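PDB 1YW4: succinylglutamate desuccinylase from Chromobacterium violaceum, which probably hydrolyses N-succinylglutamate to succinate and glutamate, using one zinc ion, in the last step of arginine breakdown by the AST pathway. Local coordinates for residues A[130-135]-A[200-205]; A[259-264]-A[304-309]; A[9-14]-A[89-94]; A[140-145]-A[174-179]. All blocks are in the same frame, centred on the assembly; numbering follows the deposited sequence.

Contact 1: residues A[130-135]-A[200-205]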
loop_
_atom_site.group_PDB
_atom_site.type_symbol
_atom_site.label_atom_id
_atom_site.label_comp_id
_atom_site.label_asym_id
_atom_site.label_seq_id
_atom_site.Cartn_x
_atom_site.Cartn_y
_atom_site.Cartn_z
ATOM N N THR A 130 -0.427 1.249 34.196
ATOM C CA THR A 130 -0.175 2.360 35.110
ATOM C C THR A 130 1.321 2.557 35.375
ATOM O O THR A 130 1.826 3.671 35.275
ATOM C CB THR A 130 -0.921 2.130 36.433
ATOM O OG1 THR A 130 -2.325 2.015 36.164
ATOM C CG2 THR A 130 -0.682 3.278 37.395
ATOM N N LEU A 131 2.020 1.477 35.720
ATOM C CA LEU A 131 3.453 1.548 35.973
ATOM C C LEU A 131 4.200 2.093 34.754
ATOM O O LEU A 131 5.055 2.960 34.889
ATOM C CB LEU A 131 3.994 0.167 36.352
ATOM C CG LEU A 131 3.869 -0.252 37.827
ATOM C CD1 LEU A 131 2.456 -0.020 38.322
ATOM C CD2 LEU A 131 4.253 -1.734 37.989
ATOM N N ALA A 132 3.874 1.589 33.567
ATOM C CA ALA A 132 4.512 2.051 32.345
ATOM C C ALA A 132 4.206 3.522 32.134
ATOM O O ALA A 132 5.094 4.293 31.786
ATOM C CB ALA A 132 4.024 1.237 31.139
ATOM N N ALA A 133 2.953 3.920 32.351
ATOM C CA ALA A 133 2.582 5.320 32.174
ATOM C C ALA A 133 3.387 6.229 33.107
ATOM O O ALA A 133 3.903 7.258 32.676
ATOM C CB ALA A 133 1.087 5.514 32.421
ATOM N N GLU A 134 3.497 5.849 34.377
ATOM C CA GLU A 134 4.235 6.663 35.339
ATOM C C GLU A 134 5.725 6.678 35.010
ATOM O O GLU A 134 6.404 7.685 35.197
ATOM C CB GLU A 134 4.009 6.145 36.763
ATOM C CG GLU A 134 2.542 6.112 37.167
ATOM C CD GLU A 134 2.328 5.589 38.585
ATOM O OE1 GLU A 134 3.156 4.778 39.060
ATOM O OE2 GLU A 134 1.325 5.979 39.222
ATOM N N PHE A 135 6.226 5.557 34.507
ATOM C CA PHE A 135 7.628 5.459 34.136
ATOM C C PHE A 135 7.968 6.405 32.993
ATOM O O PHE A 135 8.952 7.144 33.052
ATOM C CB PHE A 135 7.964 4.035 33.692
ATOM C CG PHE A 135 9.379 3.867 33.219
ATOM C CD1 PHE A 135 10.436 3.945 34.118
ATOM C CD2 PHE A 135 9.653 3.577 31.884
ATOM C CE1 PHE A 135 11.746 3.730 33.700
ATOM C CE2 PHE A 135 10.958 3.360 31.451
ATOM C CZ PHE A 135 12.009 3.435 32.366
ATOM N N TYR A 200 0.934 -1.281 21.767
ATOM C CA TYR A 200 0.026 -0.260 21.265
ATOM C C TYR A 200 -0.234 0.725 22.410
ATOM O O TYR A 200 -0.160 1.940 22.222
ATOM C CB TYR A 200 -1.304 -0.871 20.817
ATOM C CG TYR A 200 -2.293 0.184 20.386
ATOM C CD1 TYR A 200 -2.067 0.941 19.242
ATOM C CD2 TYR A 200 -3.417 0.474 21.158
ATOM C CE1 TYR A 200 -2.926 1.962 18.878
ATOM C CE2 TYR A 200 -4.286 1.492 20.807
ATOM C CZ TYR A 200 -4.032 2.233 19.665
ATOM O OH TYR A 200 -4.876 3.250 19.301
ATOM N N PHE A 201 -0.529 0.188 23.595
ATOM C CA PHE A 201 -0.800 1.021 24.767
ATOM C C PHE A 201 0.307 2.034 25.030
ATOM O O PHE A 201 0.036 3.227 25.185
ATOM C CB PHE A 201 -0.991 0.165 26.029
ATOM C CG PHE A 201 -1.086 0.980 27.296
ATOM C CD1 PHE A 201 -2.239 1.716 27.583
ATOM C CD2 PHE A 201 0.008 1.087 28.154
ATOM C CE1 PHE A 201 -2.298 2.552 28.702
ATOM C CE2 PHE A 201 -0.040 1.921 29.276
ATOM C CZ PHE A 201 -1.194 2.656 29.549
ATOM N N THR A 202 1.556 1.577 25.080
ATOM C CA THR A 202 2.657 2.502 25.355
ATOM C C THR A 202 2.874 3.489 24.212
ATOM O O THR A 202 3.122 4.678 24.437
ATOM C CB THR A 202 3.979 1.752 25.675
ATOM O OG1 THR A 202 4.304 0.854 24.612
ATOM C CG2 THR A 202 3.837 0.966 26.978
ATOM N N SER A 203 2.756 3.006 22.983
ATOM C CA SER A 203 2.930 3.884 21.831
ATOM C C SER A 203 1.875 4.995 21.801
ATOM O O SER A 203 2.201 6.156 21.566
ATOM C CB SER A 203 2.853 3.081 20.532
ATOM O OG SER A 203 2.885 3.935 19.408
ATOM N N GLN A 204 0.620 4.639 22.054
ATOM C CA GLN A 204 -0.464 5.609 22.012
ATOM C C GLN A 204 -0.677 6.411 23.298
ATOM O O GLN A 204 -0.702 7.642 23.274
ATOM C CB GLN A 204 -1.769 4.902 21.642
ATOM C CG GLN A 204 -2.868 5.831 21.141
ATOM C CD GLN A 204 -2.414 6.698 19.974
ATOM O OE1 GLN A 204 -1.799 6.210 19.024
ATOM N NE2 GLN A 204 -2.725 7.989 20.039
ATOM N N TYR A 205 -0.835 5.710 24.413
ATOM C CA TYR A 205 -1.073 6.350 25.698
ATOM C C TYR A 205 0.158 7.054 26.244
ATOM O O TYR A 205 0.058 8.161 26.764
ATOM C CB TYR A 205 -1.560 5.314 26.707
ATOM C CG TYR A 205 -2.145 5.897 27.972
ATOM C CD1 TYR A 205 -1.353 6.136 29.097
ATOM C CD2 TYR A 205 -3.505 6.188 28.051
ATOM C CE1 TYR A 205 -1.911 6.647 30.276
ATOM C CE2 TYR A 205 -4.072 6.699 29.215
ATOM C CZ TYR A 205 -3.272 6.922 30.322
ATOM O OH TYR A 205 -3.849 7.391 31.483
#
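Ala132 and Ala133 of helix 120-137 pack against Thr202 and Tyr205 of helix 198-205. Both helices belong to the alpha/beta catalytic domain of the AspA/AstE family. Ala132 and Thr202 both rest on Leu50 of strand 48-53, which puts the two helices on one side of that strand. This is the buried part, where the helix backbones come closest. The CB of Ala132 meets the methyl CG2 of Thr202 at 4.2 Å. The small alanine brings the backbones near here, with the CA atoms of Ala132 and Thr202 7.2 Å apart. Thr202 turns its methyl to the alanine by placing CG2 beside its own backbone N and OG1 between that N and the carbonyl carbon (chi1 55°). OG1 has only weak hydrogen bonds, with the backbone O of Phe198 and of Ser199 in its own helix. The ring of the preceding residue, Phe201, lies farther off, with CE2 4.5 Å from CB of Ala132. The outer part differs. Ala133 is only partly buried, and Tyr205 is exposed to solvent. The tyrosine carries CG anti to its backbone N (chi1 -166°), and its ring swings over toward helix 120-137. The touch is thin and apolar. The methyl of Ala133 sits near the ring plane, at the edge, 3.9 Å from CE1 and 4.2 Å from CD1 of Tyr205.

Contact 2: residues A[259-264]-A[304-309]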
loop_
_atom_site.group_PDB
_atom_site.type_symbol
_atom_site.label_atom_id
_atom_site.label_comp_id
_atom_site.label_asym_id
_atom_site.label_seq_id
_atom_site.Cartn_x
_atom_site.Cartn_y
_atom_site.Cartn_z
ATOM N N ARG A 259 1.394 -4.779 5.796
ATOM C CA ARG A 259 0.213 -4.288 6.480
ATOM C C ARG A 259 -0.902 -5.267 6.146
ATOM O O ARG A 259 -0.844 -5.975 5.132
ATOM C CB ARG A 259 -0.157 -2.879 6.002
ATOM C CG ARG A 259 -0.661 -2.825 4.571
ATOM C CD ARG A 259 -0.986 -1.407 4.142
ATOM N NE ARG A 259 -1.625 -1.383 2.828
ATOM C CZ ARG A 259 -1.863 -0.274 2.133
ATOM N NH1 ARG A 259 -1.512 0.907 2.625
ATOM N NH2 ARG A 259 -2.456 -0.348 0.948
ATOM N N ALA A 260 -1.910 -5.322 7.003
ATOM C CA ALA A 260 -3.033 -6.214 6.770
ATOM C C ALA A 260 -3.782 -5.740 5.530
ATOM O O ALA A 260 -3.963 -4.541 5.326
ATOM C CB ALA A 260 -3.961 -6.205 7.973
ATOM N N LYS A 261 -4.202 -6.684 4.697
ATOM C CA LYS A 261 -4.953 -6.355 3.494
ATOM C C LYS A 261 -6.426 -6.625 3.795
ATOM O O LYS A 261 -7.285 -5.784 3.540
ATOM C CB LYS A 261 -4.485 -7.216 2.318
ATOM C CG LYS A 261 -5.161 -6.901 0.990
ATOM C CD LYS A 261 -4.618 -7.782 -0.125
ATOM C CE LYS A 261 -5.376 -7.568 -1.434
ATOM N NZ LYS A 261 -4.895 -8.477 -2.522
ATOM N N TYR A 262 -6.701 -7.804 4.347
ATOM C CA TYR A 262 -8.056 -8.209 4.715
ATOM C C TYR A 262 -8.006 -9.469 5.581
ATOM O O TYR A 262 -7.039 -10.232 5.523
ATOM C CB TYR A 262 -8.911 -8.482 3.470
ATOM C CG TYR A 262 -8.436 -9.641 2.614
ATOM C CD1 TYR A 262 -7.468 -9.453 1.627
ATOM C CD2 TYR A 262 -8.961 -10.926 2.790
ATOM C CE1 TYR A 262 -7.031 -10.512 0.831
ATOM C CE2 TYR A 262 -8.530 -11.996 2.001
ATOM C CZ TYR A 262 -7.564 -11.777 1.021
ATOM O OH TYR A 262 -7.133 -12.818 0.228
ATOM N N ASP A 263 -9.046 -9.687 6.381
ATOM C CA ASP A 263 -9.097 -10.861 7.244
ATOM C C ASP A 263 -9.895 -11.982 6.595
ATOM O O ASP A 263 -10.820 -11.738 5.816
ATOM C CB ASP A 263 -9.733 -10.524 8.595
ATOM C CG ASP A 263 -9.037 -9.384 9.301
ATOM O OD1 ASP A 263 -7.791 -9.326 9.264
ATOM O OD2 ASP A 263 -9.738 -8.551 9.908
ATOM N N LEU A 264 -9.528 -13.218 6.919
ATOM C CA LEU A 264 -10.215 -14.387 6.387
ATOM C C LEU A 264 -11.379 -14.721 7.305
ATOM O O LEU A 264 -11.245 -15.546 8.206
ATOM C CB LEU A 264 -9.258 -15.580 6.323
ATOM C CG LEU A 264 -8.095 -15.469 5.339
ATOM C CD1 LEU A 264 -7.125 -16.612 5.562
ATOM C CD2 LEU A 264 -8.640 -15.484 3.913
ATOM N N GLY A 304 0.608 -12.546 -6.145
ATOM C CA GLY A 304 1.858 -13.162 -5.743
ATOM C C GLY A 304 2.638 -12.310 -4.760
ATOM O O GLY A 304 3.823 -12.553 -4.514
ATOM N N GLU A 305 1.979 -11.306 -4.198
ATOM C CA GLU A 305 2.616 -10.418 -3.232
ATOM C C GLU A 305 2.088 -10.626 -1.812
ATOM O O GLU A 305 2.765 -10.304 -0.836
ATOM C CB GLU A 305 2.402 -8.956 -3.642
ATOM C CG GLU A 305 3.250 -8.497 -4.822
ATOM C CD GLU A 305 4.717 -8.360 -4.463
ATOM O OE1 GLU A 305 5.345 -9.383 -4.110
ATOM O OE2 GLU A 305 5.240 -7.224 -4.529
ATOM N N GLU A 306 0.879 -11.169 -1.702
ATOM C CA GLU A 306 0.278 -11.389 -0.397
ATOM C C GLU A 306 0.898 -12.563 0.367
ATOM O O GLU A 306 1.498 -13.458 -0.221
ATOM C CB GLU A 306 -1.231 -11.604 -0.537
ATOM C CG GLU A 306 -1.826 -11.133 -1.853
ATOM C CD GLU A 306 -1.857 -12.243 -2.893
ATOM O OE1 GLU A 306 -0.791 -12.566 -3.479
ATOM O OE2 GLU A 306 -2.958 -12.804 -3.103
ATOM N N ARG A 307 0.762 -12.534 1.689
ATOM C CA ARG A 307 1.291 -13.587 2.544
ATOM C C ARG A 307 0.275 -13.833 3.655
ATOM O O ARG A 307 -0.483 -12.936 4.024
ATOM C CB ARG A 307 2.635 -13.164 3.153
ATOM C CG ARG A 307 3.723 -12.838 2.134
ATOM C CD ARG A 307 4.930 -12.206 2.812
ATOM N NE ARG A 307 6.036 -11.975 1.881
ATOM C CZ ARG A 307 6.950 -12.883 1.556
ATOM N NH1 ARG A 307 6.901 -14.098 2.090
ATOM N NH2 ARG A 307 7.911 -12.575 0.689
ATOM N N ILE A 308 0.258 -15.048 4.180
ATOM C CA ILE A 308 -0.670 -15.398 5.245
ATOM C C ILE A 308 0.019 -15.116 6.581
ATOM O O ILE A 308 1.228 -15.315 6.724
ATOM C CB ILE A 308 -1.070 -16.901 5.141
ATOM C CG1 ILE A 308 -2.267 -17.214 6.047
ATOM C CG2 ILE A 308 0.111 -17.768 5.513
ATOM C CD1 ILE A 308 -3.504 -16.374 5.754
ATOM N N LEU A 309 -0.740 -14.637 7.554
ATOM C CA LEU A 309 -0.165 -14.340 8.856
ATOM C C LEU A 309 -1.126 -14.763 9.962
ATOM O O LEU A 309 -2.327 -14.523 9.872
ATOM C CB LEU A 309 0.144 -12.844 8.955
ATOM C CG LEU A 309 0.836 -12.362 10.231
ATOM C CD1 LEU A 309 2.167 -13.091 10.409
ATOM C CD2 LEU A 309 1.069 -10.856 10.148
#
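Leu264 and Ile308 meet methyl to methyl, their side chains crossing at about a right angle. CD1 of Leu264 lies 3.6 Å from CD1 of Ile308, so the two branches are in close contact. Ile308 gets there by holding CG1 anti to its backbone N (chi1 -168°), which carries CD1 out toward the leucine. Ile291 also touches Leu264, and Thr283 touches Ile308, so the pair is part of a buried apolar patch. The setting is the barrel-sandwich hybrid domain. Strands 257-265 and 307-309 are not bonded to each other; strand 320-328 lies between them in the strand order. Lys261 and Tyr262 both face Val324 of that strand and form a classic beta bulge. At the other end of the contact Lys261 and Glu306 run obliquely past each other. The lysine chain is fully extended, and its NZ stops 4.1 Å from CG of Glu306. Along the way its CD lies in the plane of the Tyr262 ring, at the edge. The charged atoms themselves stay apart, with NZ of Lys261 4.8 Å from OE2 of Glu306. The glutamate is bent at chi2 (92°) and directs its carboxylate back to its own loop. There OE1 accepts weak bonds from the backbone N of Glu305 and of Gly303, and OE2 has a weak one with OG1 of Thr302.

Contact 3: residues A[9-14]-A[89-94]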
loop_
_atom_site.group_PDB
_atom_site.type_symbol
_atom_site.label_atom_id
_atom_site.label_comp_id
_atom_site.label_asym_id
_atom_site.label_seq_id
_atom_site.Cartn_x
_atom_site.Cartn_y
_atom_site.Cartn_z
ATOM N N GLN A 9 14.015 -15.081 39.297
ATOM C CA GLN A 9 13.689 -15.995 40.386
ATOM C C GLN A 9 13.154 -15.247 41.606
ATOM O O GLN A 9 12.281 -15.743 42.321
ATOM C CB GLN A 9 14.918 -16.817 40.779
ATOM C CG GLN A 9 14.548 -18.107 41.462
ATOM C CD GLN A 9 13.603 -18.934 40.605
ATOM O OE1 GLN A 9 13.930 -19.310 39.476
ATOM N NE2 GLN A 9 12.417 -19.205 41.133
ATOM N N HIS A 10 13.690 -14.058 41.853
ATOM C CA HIS A 10 13.227 -13.266 42.981
ATOM C C HIS A 10 11.749 -12.962 42.768
ATOM O O HIS A 10 10.945 -13.089 43.685
ATOM C CB HIS A 10 14.001 -11.954 43.082
ATOM C CG HIS A 10 13.510 -11.053 44.169
ATOM N ND1 HIS A 10 13.798 -11.264 45.502
ATOM C CD2 HIS A 10 12.716 -9.957 44.126
ATOM C CE1 HIS A 10 13.203 -10.335 46.230
ATOM N NE2 HIS A 10 12.539 -9.531 45.419
ATOM N N ALA A 11 11.415 -12.555 41.543
ATOM C CA ALA A 11 10.047 -12.220 41.152
ATOM C C ALA A 11 9.113 -13.423 41.271
ATOM O O ALA A 11 7.976 -13.294 41.729
ATOM C CB ALA A 11 10.032 -11.696 39.714
ATOM N N LEU A 12 9.590 -14.588 40.848
ATOM C CA LEU A 12 8.783 -15.799 40.927
ATOM C C LEU A 12 8.655 -16.294 42.362
ATOM O O LEU A 12 7.566 -16.657 42.804
ATOM C CB LEU A 12 9.388 -16.911 40.071
ATOM C CG LEU A 12 9.250 -16.771 38.554
ATOM C CD1 LEU A 12 9.948 -17.945 37.883
ATOM C CD2 LEU A 12 7.773 -16.739 38.166
ATOM N N SER A 13 9.770 -16.305 43.087
ATOM C CA SER A 13 9.778 -16.773 44.471
ATOM C C SER A 13 9.274 -15.712 45.434
ATOM O O SER A 13 9.218 -15.937 46.644
ATOM C CB SER A 13 11.187 -17.210 44.876
ATOM O OG SER A 13 11.579 -18.363 44.151
ATOM N N SER A 14 8.911 -14.560 44.876
ATOM C CA SER A 14 8.387 -13.432 45.640
ATOM C C SER A 14 9.002 -13.330 47.028
ATOM O O SER A 14 8.289 -13.313 48.031
ATOM C CB SER A 14 6.867 -13.553 45.765
ATOM O OG SER A 14 6.259 -13.695 44.492
ATOM N N ALA A 89 5.980 -9.762 32.876
ATOM C CA ALA A 89 4.543 -9.523 32.768
ATOM C C ALA A 89 3.517 -10.447 33.386
ATOM O O ALA A 89 2.805 -10.048 34.314
ATOM C CB ALA A 89 4.188 -9.263 31.314
ATOM N N ASN A 90 3.404 -11.658 32.870
ATOM C CA ASN A 90 2.422 -12.581 33.403
ATOM C C ASN A 90 3.129 -13.572 34.315
ATOM O O ASN A 90 3.472 -14.671 33.893
ATOM C CB ASN A 90 1.721 -13.314 32.255
ATOM C CG ASN A 90 0.406 -13.919 32.679
ATOM O OD1 ASN A 90 0.226 -14.264 33.845
ATOM N ND2 ASN A 90 -0.520 -14.058 31.736
ATOM N N LEU A 91 3.336 -13.186 35.572
ATOM C CA LEU A 91 4.042 -14.041 36.530
ATOM C C LEU A 91 3.460 -15.431 36.728
ATOM O O LEU A 91 4.192 -16.425 36.706
ATOM C CB LEU A 91 4.144 -13.349 37.889
ATOM C CG LEU A 91 5.156 -12.206 38.005
ATOM C CD1 LEU A 91 4.942 -11.489 39.342
ATOM C CD2 LEU A 91 6.579 -12.748 37.902
ATOM N N ASP A 92 2.151 -15.501 36.942
ATOM C CA ASP A 92 1.484 -16.782 37.142
ATOM C C ASP A 92 1.683 -17.694 35.943
ATOM O O ASP A 92 1.989 -18.882 36.098
ATOM C CB ASP A 92 -0.007 -16.555 37.395
ATOM C CG ASP A 92 -0.276 -15.978 38.770
ATOM O OD1 ASP A 92 -0.376 -16.771 39.734
ATOM O OD2 ASP A 92 -0.371 -14.733 38.895
ATOM N N ALA A 93 1.525 -17.133 34.745
ATOM C CA ALA A 93 1.700 -17.910 33.525
ATOM C C ALA A 93 3.150 -18.367 33.390
ATOM O O ALA A 93 3.423 -19.485 32.950
ATOM C CB ALA A 93 1.286 -17.084 32.297
ATOM N N ILE A 94 4.087 -17.502 33.758
ATOM C CA ILE A 94 5.498 -17.876 33.676
ATOM C C ILE A 94 5.768 -19.023 34.645
ATOM O O ILE A 94 6.339 -20.045 34.271
ATOM C CB ILE A 94 6.421 -16.681 34.012
ATOM C CG1 ILE A 94 6.268 -15.602 32.926
ATOM C CG2 ILE A 94 7.891 -17.145 34.111
ATOM C CD1 ILE A 94 7.035 -14.300 33.202
#
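Leu12 of helix 7-12 reaches across to Leu91 and Ile94 of helix 91-96, with Ala11 beside it. All the contacts between the segments are apolar or van der Waals. The CD2 branch of Leu12 does most of the touching. It lies 4.1 Å from CG2 of Ile94, and these two side chains cross at about a right angle. The same methyl is 4.2 Å from CD2 of Leu91 and 3.9 Å from the backbone O of Leu91. CD2 of Leu91 also meets CB of Ala11 at 4.0 Å, so this methyl serves both residues of helix 7-12. Leu91 points its CG away from its carbonyl carbon, beside the backbone N (chi1 -74°), and also rests on Pro34 and Arg124. Two polar side chains bond within their own segments. NE2 of Gln9 gives a nearly straight hydrogen bond to OG of Ser13, 3.2 Å long, with the hydroxyl in the amide plane. Asn90 holds the start of the other helix as its N-cap. Its OD1 accepts from the backbone N of Ala93 at 3.3 Å, with the donor well above the carbonyl plane. Its ND2 bonds to OE1 of Glu121, which helps to hold the amide. The N-terminal helix thus packs on an N-capped helix of the catalytic domain, where the Ile94 side chain is about 8 Å from those of the zinc ligands His56 and Glu59.

Contact 4: residues A[140-145]-A[174-179]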
loop_
_atom_site.group_PDB
_atom_site.type_symbol
_atom_site.label_atom_id
_atom_site.label_comp_id
_atom_site.label_asym_id
_atom_site.label_seq_id
_atom_site.Cartn_x
_atom_site.Cartn_y
_atom_site.Cartn_z
ATOM N N ARG A 140 12.640 12.259 29.985
ATOM C CA ARG A 140 12.969 13.553 29.407
ATOM C C ARG A 140 13.691 13.385 28.082
ATOM O O ARG A 140 13.799 14.327 27.300
ATOM C CB ARG A 140 13.817 14.366 30.388
ATOM C CG ARG A 140 13.001 14.883 31.567
ATOM C CD ARG A 140 11.984 15.910 31.082
ATOM N NE ARG A 140 10.674 15.764 31.710
ATOM C CZ ARG A 140 10.443 15.886 33.013
ATOM N NH1 ARG A 140 9.211 15.735 33.484
ATOM N NH2 ARG A 140 11.442 16.154 33.846
ATOM N N ALA A 141 14.179 12.175 27.837
ATOM C CA ALA A 141 14.876 11.869 26.601
ATOM C C ALA A 141 14.004 10.915 25.793
ATOM O O ALA A 141 12.783 11.076 25.745
ATOM C CB ALA A 141 16.228 11.235 26.904
ATOM N N ARG A 142 14.617 9.919 25.168
ATOM C CA ARG A 142 13.857 8.968 24.367
ATOM C C ARG A 142 13.022 8.014 25.228
ATOM O O ARG A 142 13.394 7.683 26.352
ATOM C CB ARG A 142 14.801 8.160 23.477
ATOM C CG ARG A 142 15.598 8.986 22.475
ATOM C CD ARG A 142 16.351 8.080 21.516
ATOM N NE ARG A 142 17.322 7.233 22.201
ATOM C CZ ARG A 142 17.928 6.189 21.644
ATOM N NH1 ARG A 142 17.664 5.852 20.390
ATOM N NH2 ARG A 142 18.799 5.475 22.340
ATOM N N LYS A 143 11.881 7.598 24.689
ATOM C CA LYS A 143 10.986 6.655 25.356
ATOM C C LYS A 143 10.895 5.410 24.465
ATOM O O LYS A 143 10.246 5.428 23.418
ATOM C CB LYS A 143 9.611 7.294 25.555
ATOM C CG LYS A 143 9.622 8.423 26.583
ATOM C CD LYS A 143 8.263 9.081 26.733
ATOM C CE LYS A 143 7.842 9.778 25.460
ATOM N NZ LYS A 143 8.817 10.839 25.074
ATOM N N LEU A 144 11.553 4.335 24.892
ATOM C CA LEU A 144 11.600 3.100 24.118
ATOM C C LEU A 144 11.024 1.886 24.841
ATOM O O LEU A 144 11.371 1.609 25.985
ATOM C CB LEU A 144 13.051 2.808 23.727
ATOM C CG LEU A 144 13.811 3.920 22.997
ATOM C CD1 LEU A 144 15.287 3.541 22.889
ATOM C CD2 LEU A 144 13.212 4.136 21.626
ATOM N N HIS A 145 10.160 1.159 24.143
ATOM C CA HIS A 145 9.519 -0.027 24.686
ATOM C C HIS A 145 9.592 -1.215 23.733
ATOM O O HIS A 145 9.098 -1.148 22.612
ATOM C CB HIS A 145 8.053 0.271 24.997
ATOM C CG HIS A 145 7.285 -0.923 25.469
ATOM N ND1 HIS A 145 7.889 -2.007 26.072
ATOM C CD2 HIS A 145 5.959 -1.190 25.460
ATOM C CE1 HIS A 145 6.965 -2.886 26.416
ATOM N NE2 HIS A 145 5.787 -2.414 26.056
ATOM N N ARG A 174 11.898 5.795 11.135
ATOM C CA ARG A 174 12.831 4.888 10.481
ATOM C C ARG A 174 14.150 4.727 11.223
ATOM O O ARG A 174 14.928 3.821 10.927
ATOM C CB ARG A 174 13.072 5.343 9.040
ATOM C CG ARG A 174 13.276 6.835 8.875
ATOM C CD ARG A 174 13.042 7.213 7.429
ATOM N NE ARG A 174 13.937 6.483 6.534
ATOM C CZ ARG A 174 13.631 6.148 5.285
ATOM N NH1 ARG A 174 12.446 6.475 4.784
ATOM N NH2 ARG A 174 14.509 5.493 4.535
ATOM N N GLU A 175 14.398 5.598 12.193
ATOM C CA GLU A 175 15.619 5.514 12.984
ATOM C C GLU A 175 15.532 4.218 13.807
ATOM O O GLU A 175 16.528 3.523 14.006
ATOM C CB GLU A 175 15.722 6.730 13.910
ATOM C CG GLU A 175 17.144 7.143 14.244
ATOM C CD GLU A 175 17.934 6.031 14.881
ATOM O OE1 GLU A 175 17.558 5.599 15.991
ATOM O OE2 GLU A 175 18.932 5.585 14.271
ATOM N N GLN A 176 14.328 3.896 14.275
ATOM C CA GLN A 176 14.117 2.682 15.054
ATOM C C GLN A 176 14.081 1.465 14.139
ATOM O O GLN A 176 14.525 0.380 14.514
ATOM C CB GLN A 176 12.822 2.780 15.862
ATOM C CG GLN A 176 12.989 3.535 17.173
ATOM C CD GLN A 176 13.919 2.811 18.133
ATOM O OE1 GLN A 176 13.636 1.687 18.561
ATOM N NE2 GLN A 176 15.035 3.448 18.476
ATOM N N LEU A 177 13.544 1.644 12.938
ATOM C CA LEU A 177 13.492 0.552 11.977
ATOM C C LEU A 177 14.922 0.142 11.665
ATOM O O LEU A 177 15.212 -1.031 11.433
ATOM C CB LEU A 177 12.785 0.999 10.694
ATOM C CG LEU A 177 11.269 1.142 10.801
ATOM C CD1 LEU A 177 10.692 1.681 9.499
ATOM C CD2 LEU A 177 10.668 -0.213 11.132
ATOM N N ALA A 178 15.820 1.121 11.673
ATOM C CA ALA A 178 17.225 0.860 11.395
ATOM C C ALA A 178 17.815 0.010 12.513
ATOM O O ALA A 178 18.450 -1.015 12.258
ATOM C CB ALA A 178 17.982 2.172 11.271
ATOM N N TRP A 179 17.591 0.437 13.753
ATOM C CA TRP A 179 18.098 -0.282 14.921
ATOM C C TRP A 179 17.582 -1.715 14.922
ATOM O O TRP A 179 18.305 -2.654 15.258
ATOM C CB TRP A 179 17.638 0.401 16.204
ATOM C CG TRP A 179 18.247 -0.173 17.440
ATOM C CD1 TRP A 179 19.470 0.122 17.959
ATOM C CD2 TRP A 179 17.645 -1.114 18.337
ATOM N NE1 TRP A 179 19.669 -0.567 19.132
ATOM C CE2 TRP A 179 18.563 -1.334 19.386
ATOM C CE3 TRP A 179 16.418 -1.792 18.357
ATOM C CZ2 TRP A 179 18.291 -2.205 20.453
ATOM C CZ3 TRP A 179 16.149 -2.657 19.417
ATOM C CH2 TRP A 179 17.083 -2.853 20.451
#
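Arg142 has its NE in a salt bridge with OD2 of Asp47, and its NH1 reaches toward Gln176 and Glu175 of helix 174-181. The contact joins this helix to strand 143-151 in the alpha/beta catalytic domain. Leu144 points to the helix, while its neighbours Lys143 and His145 touch Phe136 of helix 120-137. Leu239 of helix 230-241 also packs on Arg142 and Leu144. The two branches of Leu144 touch different groups. CD1 lies 3.9 Å above the centre of the Arg142 guanidinium. CD2 meets the amide end of Gln176, 3.7 Å from NE2 and 3.9 Å from OE1. The glutamine folds back at chi2 (-65°), which brings its amide against the leucine. A hydrogen bond between OE1 of Gln176 and OH of Tyr146 helps to fix this amide. The guanidinium and the amide are turned 70° against each other. NH1 of Arg142 stands 4.0 Å from NE2 of Gln176, a plain packing distance. Glu175 adds an opposite charge at longer range. Its OE1 lies near the guanidinium plane, at the edge, 4.4 Å from NH1 of Arg142, too far for a salt bridge.

In the fold
From the N terminus, contact 3 comes first. It closes a loop of 74 residues and brings helix 7-12 to helix 91-96. Contact 1 opens later, on helix 120-137, and closes at helix 198-205. Contact 4 lies wholly within that span, joining the start of strand 143-151 to helix 174-181. Contacts 1 and 4 touch where Thr202 packs on His145, and all four of their segments belong to the catalytic domain. Contact 2 comes last, within the hybrid domain, about 13 Å from contact 1 at the nearest atoms. No two loops cross. Contacts 3 and 4 sit on opposite sides of the chain's centre, as do contacts 3 and 2.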